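Local coordinates for BRAMP domain protein (Streptomyces davawensis, PDB 5MLD), which replaces the C-8 methyl group of FMN with an amino group taken from glutamate, a step in the biosynthesis of the antibiotic roseoflavin, at residues Thr117-Pro121 against Leu122-Val126. Numbering follows the deposited sequence.
Sequences TKQFP and LYNKV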
loop_
_atom_site.group_PDB
_atom_site.type_symbol
_atom_site.label_atom_id
_atom_site.label_comp_id
_atom_site.label_asym_id
_atom_site.label_seq_id
_atom_site.Cartn_x
_atom_site.Cartn_y
_atom_site.Cartn_z
ATOM N N THR A 117 -28.720 18.835 -1.160
ATOM C CA THR A 117 -28.174 18.008 -0.091
ATOM C C THR A 117 -26.932 18.617 0.534
ATOM O O THR A 117 -26.611 18.289 1.683
ATOM C CB THR A 117 -27.783 16.620 -0.584
ATOM O OG1 THR A 117 -26.762 16.758 -1.594
ATOM C CG2 THR A 117 -28.986 15.911 -1.206
ATOM N N LYS A 118 -26.218 19.471 -0.202
ATOM C CA LYS A 118 -24.884 19.905 0.200
ATOM C C LYS A 118 -23.981 18.694 0.428
ATOM O O LYS A 118 -23.175 18.644 1.362
ATOM C CB LYS A 118 -24.936 20.802 1.439
ATOM C CG LYS A 118 -25.955 21.934 1.342
ATOM C CD LYS A 118 -25.686 22.821 0.134
ATOM C CE LYS A 118 -26.661 23.991 0.085
ATOM N NZ LYS A 118 -26.689 24.737 1.376
ATOM N N GLN A 119 -24.116 17.705 -0.447
ATOM C CA GLN A 119 -23.294 16.507 -0.412
ATOM C C GLN A 119 -22.684 16.281 -1.784
ATOM O O GLN A 119 -23.195 16.763 -2.797
ATOM C CB GLN A 119 -24.112 15.287 0.007
ATOM C CG GLN A 119 -24.562 15.332 1.456
ATOM C CD GLN A 119 -25.611 14.299 1.772
ATOM O OE1 GLN A 119 -26.092 13.589 0.883
ATOM N NE2 GLN A 119 -25.980 14.201 3.050
ATOM N N PHE A 120 -21.567 15.547 -1.808
ATOM C CA PHE A 120 -20.973 15.155 -3.077
ATOM C C PHE A 120 -21.961 14.283 -3.858
ATOM O O PHE A 120 -22.838 13.644 -3.268
ATOM C CB PHE A 120 -19.646 14.418 -2.839
ATOM C CG PHE A 120 -18.654 15.195 -2.011
ATOM C CD1 PHE A 120 -18.564 16.585 -2.109
ATOM C CD2 PHE A 120 -17.813 14.540 -1.120
ATOM C CE1 PHE A 120 -17.644 17.299 -1.332
ATOM C CE2 PHE A 120 -16.892 15.243 -0.345
ATOM C CZ PHE A 120 -16.807 16.632 -0.449
ATOM N N PRO A 121 -21.834 14.244 -5.193
ATOM C CA PRO A 121 -22.856 13.574 -6.019
ATOM C C PRO A 121 -23.017 12.094 -5.743
ATOM O O PRO A 121 -24.107 11.557 -5.977
ATOM C CB PRO A 121 -22.358 13.804 -7.455
ATOM C CG PRO A 121 -21.473 14.953 -7.371
ATOM C CD PRO A 121 -20.842 14.947 -6.019
ATOM N N LEU A 122 -21.981 11.410 -5.260
ATOM C CA LEU A 122 -22.056 9.967 -5.062
ATOM C C LEU A 122 -22.373 9.585 -3.617
ATOM O O LEU A 122 -22.312 8.403 -3.263
ATOM C CB LEU A 122 -20.748 9.311 -5.531
ATOM C CG LEU A 122 -20.445 9.575 -7.015
ATOM C CD1 LEU A 122 -19.197 8.846 -7.489
ATOM C CD2 LEU A 122 -21.627 9.187 -7.898
ATOM N N TYR A 123 -22.715 10.556 -2.780
ATOM C CA TYR A 123 -23.169 10.259 -1.426
ATOM C C TYR A 123 -24.372 9.323 -1.432
ATOM O O TYR A 123 -25.197 9.334 -2.352
ATOM C CB TYR A 123 -23.524 11.557 -0.690
ATOM C CG TYR A 123 -22.490 11.915 0.364
ATOM C CD1 TYR A 123 -21.195 12.249 -0.001
ATOM C CD2 TYR A 123 -22.812 11.923 1.712
ATOM C CE1 TYR A 123 -20.246 12.570 0.943
ATOM C CE2 TYR A 123 -21.873 12.246 2.667
ATOM C CZ TYR A 123 -20.593 12.568 2.281
ATOM O OH TYR A 123 -19.639 12.884 3.219
ATOM N N ASN A 124 -24.459 8.504 -0.380
ATOM C CA ASN A 124 -25.518 7.532 -0.119
ATOM C C ASN A 124 -25.474 6.323 -1.030
ATOM O O ASN A 124 -26.433 5.531 -1.044
ATOM C CB ASN A 124 -26.898 8.185 -0.178
ATOM C CG ASN A 124 -26.964 9.352 0.746
ATOM O OD1 ASN A 124 -26.816 9.178 1.948
ATOM N ND2 ASN A 124 -27.101 10.554 0.198
ATOM N N LYS A 125 -24.390 6.142 -1.775
ATOM C CA LYS A 125 -24.216 4.926 -2.556
ATOM C C LYS A 125 -23.320 3.946 -1.801
ATOM O O LYS A 125 -22.717 4.266 -0.771
ATOM C CB LYS A 125 -23.655 5.272 -3.939
ATOM C CG LYS A 125 -24.597 6.166 -4.743
ATOM C CD LYS A 125 -23.935 6.588 -6.039
ATOM C CE LYS A 125 -24.852 7.491 -6.832
ATOM N NZ LYS A 125 -26.117 6.814 -7.176
ATOM N N VAL A 126 -23.267 2.716 -2.298
ATOM C CA VAL A 126 -22.561 1.634 -1.619
ATOM C C VAL A 126 -21.586 1.014 -2.605
ATOM O O VAL A 126 -21.913 0.861 -3.788
ATOM C CB VAL A 126 -23.545 0.575 -1.078
ATOM C CG1 VAL A 126 -22.803 -0.626 -0.532
ATOM C CG2 VAL A 126 -24.440 1.176 0.004
HETATM O O HOH W 1 -25.908 10.473 -4.647
#
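Gln119 and Tyr123 make the tight half of this contact. CB of Gln119 sits over one face of the Tyr123 ring, a CH-pi approach with 4.2 Å from CB to the ring centroid. With CG anti to its own carbonyl carbon (chi1 -69°) and the chain extended beyond, Gln119 carries its amide past the ring, CD lying 3.7 Å from Tyr123 CD2. There OE1 accepts a rather bent, 3.3 Å hydrogen bond from Asn124 ND2, while Gln119 NE2 and Asn124 OD1 both bind the backbone of Tyr208. CD2 of Phe120 reaches the edge of the Tyr123 ring, 3.7 Å from CE1. The backbone that carries both rings makes a type I turn, Phe120 to Tyr123, closed by Tyr123 N to Phe120 O at 3.1 Å; a type II turn from Leu122 to Lys125 then feeds strand 125-132 of the flavodoxin-like sheet. Tyr123 OH finds its hydrogen-bond partners across the interface, Asn159 and Asn195 of a second subunit of the tetramer. The Pro121 side is looser: a water donates to both Pro121 O and Tyr123 O, its oxygen 2.7 Å from Tyr123 O, and Pro121 itself remains partly exposed.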